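Local coordinates for protein Polyphosphate:AMP phosphotransferase (Meiothermus ruber H328, PDB 5O6M) that transfers phosphate from inorganic polyphosphate to nucleotides, converting AMP to ADP and ADP to ATP, as a class III polyphosphate kinase 2, at residues 135-138 and 139-143. The protein carries 1 engineered substitution. Sequence-based numbering, arbitrary orientation.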
loop_
_atom_site.group_PDB
_atom_site.type_symbol
_atom_site.label_atom_id
_atom_site.label_comp_id
_atom_site.label_asym_id
_atom_site.label_seq_id
_atom_site.Cartn_x
_atom_site.Cartn_y
_atom_site.Cartn_z
ATOM N N ASN D 135 14.573 21.798 13.415
ATOM C CA ASN D 135 15.704 20.886 13.569
ATOM C C ASN D 135 15.234 19.487 13.965
ATOM O O ASN D 135 15.694 18.903 14.949
ATOM C CB ASN D 135 16.709 21.429 14.587
ATOM C CG ASN D 135 17.227 22.804 14.219
ATOM O OD1 ASN D 135 16.940 23.791 14.899
ATOM N ND2 ASN D 135 17.990 22.878 13.132
ATOM N N LEU D 136 14.313 18.936 13.170
ATOM C CA LEU D 136 13.863 17.572 13.417
ATOM C C LEU D 136 14.934 16.555 13.054
ATOM O O LEU D 136 14.876 15.415 13.523
ATOM C CB LEU D 136 12.573 17.296 12.645
ATOM C CG LEU D 136 11.392 18.191 13.028
ATOM C CD1 LEU D 136 10.131 17.782 12.279
ATOM C CD2 LEU D 136 11.159 18.165 14.533
ATOM N N VAL D 137 15.890 16.942 12.217
ATOM C CA VAL D 137 17.137 16.201 12.031
ATOM C C VAL D 137 18.277 17.202 11.927
ATOM O O VAL D 137 18.067 18.373 11.585
ATOM C CB VAL D 137 17.103 15.302 10.779
ATOM C CG1 VAL D 137 15.960 14.299 10.870
ATOM C CG2 VAL D 137 16.983 16.149 9.519
ATOM N N PRO D 138 19.498 16.769 12.231
ATOM C CA PRO D 138 20.632 17.700 12.190
ATOM C C PRO D 138 20.793 18.307 10.805
ATOM O O PRO D 138 20.532 17.660 9.788
ATOM C CB PRO D 138 21.833 16.818 12.559
ATOM C CG PRO D 138 21.239 15.634 13.270
ATOM C CD PRO D 138 19.901 15.412 12.637
ATOM N N GLN D 139 21.222 19.575 10.775
ATOM C CA GLN D 139 21.460 20.245 9.499
ATOM C C GLN D 139 22.310 19.391 8.565
ATOM O O GLN D 139 22.134 19.441 7.341
ATOM C CB GLN D 139 22.134 21.601 9.724
ATOM C CG GLN D 139 22.737 22.195 8.454
ATOM C CD GLN D 139 23.221 23.622 8.637
ATOM O OE1 GLN D 139 22.721 24.357 9.489
ATOM N NE2 GLN D 139 24.202 24.020 7.833
ATOM N N GLN D 140 23.238 18.608 9.122
ATOM C CA GLN D 140 23.987 17.658 8.310
ATOM C C GLN D 140 23.068 16.727 7.533
ATOM O O GLN D 140 23.405 16.310 6.419
ATOM C CB GLN D 140 24.922 16.842 9.205
ATOM C CG GLN D 140 25.505 15.595 8.544
ATOM C CD GLN D 140 26.911 15.790 8.012
ATOM O OE1 GLN D 140 27.467 16.886 8.082
ATOM N NE2 GLN D 140 27.494 14.719 7.478
ATOM N N VAL D 141 21.902 16.401 8.091
ATOM C CA VAL D 141 20.972 15.512 7.400
ATOM C C VAL D 141 20.158 16.269 6.356
ATOM O O VAL D 141 20.232 15.972 5.158
ATOM C CB VAL D 141 20.065 14.787 8.412
ATOM C CG1 VAL D 141 19.003 13.981 7.685
ATOM C CG2 VAL D 141 20.900 13.878 9.302
ATOM N N TRP D 142 19.373 17.260 6.788
ATOM C CA TRP D 142 18.433 17.874 5.854
ATOM C C TRP D 142 19.115 18.745 4.810
ATOM O O TRP D 142 18.469 19.108 3.822
ATOM C CB TRP D 142 17.361 18.683 6.600
ATOM C CG TRP D 142 17.860 19.796 7.473
ATOM C CD1 TRP D 142 17.887 19.815 8.837
ATOM C CD2 TRP D 142 18.348 21.076 7.046
ATOM N NE1 TRP D 142 18.387 21.013 9.286
ATOM C CE2 TRP D 142 18.674 21.807 8.206
ATOM C CE3 TRP D 142 18.548 21.672 5.796
ATOM C CZ2 TRP D 142 19.193 23.101 8.154
ATOM C CZ3 TRP D 142 19.061 22.958 5.747
ATOM C CH2 TRP D 142 19.378 23.657 6.918
ATOM N N GLN D 143 20.392 19.085 4.994
ATOM C CA GLN D 143 21.114 19.809 3.954
ATOM C C GLN D 143 21.335 18.937 2.724
ATOM O O GLN D 143 21.360 19.447 1.598
ATOM C CB GLN D 143 22.450 20.320 4.502
ATOM C CG GLN D 143 23.513 20.609 3.444
ATOM C CD GLN D 143 23.167 21.795 2.553
ATOM O OE1 GLN D 143 22.223 22.539 2.825
ATOM N NE2 GLN D 143 23.936 21.973 1.481
#
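Two amide donors from the helix 139-142 converge on the carbonyl of Pro138, the N-cap residue. Trp142 N reaches Pro138 O at 3.2 Å, the i to i+4 bond, and its N-H...O angle of 150° shows it to be fairly straight. Val141 N makes an i to i+3 approach to the same Pro138 O at 2.5 Å, but stands well above the carbonyl plane, so its quality as a bond is doubtful. Gln143 N continues the helical pattern by bonding to Gln139 O.

Apolar contacts join the valines and the proline. Val137 CG2 meets Val141 CG1 at 3.5 Å, closer than usual for two carbons, and the two side chains cross at about a right angle; Val141 CG1 is anti to its own backbone N (chi1 174°), which directs it at Val137. The other branch, Val141 CG2, beside the backbone N, lies 3.8 Å from Pro138 CD.

The indole presents its edge to the loop: Val137 O lies in the ring plane, 3.1 Å from Trp142 CD1, while Gln139 CA lies over one face, toward its rim. With an alanine here the indole is gone, and Val137 O is likely to lose the ring edge beside it and Gln139 CA the face it lies over.

Upstream, Asn135, with positive phi, is the C-prime residue of a Schellman motif. The arrangement is thus a short loop that ends helix 130-133 in that motif and starts helix 139-142 with proline at the N-cap position, Leu136 touching ATP in the nucleotide pocket.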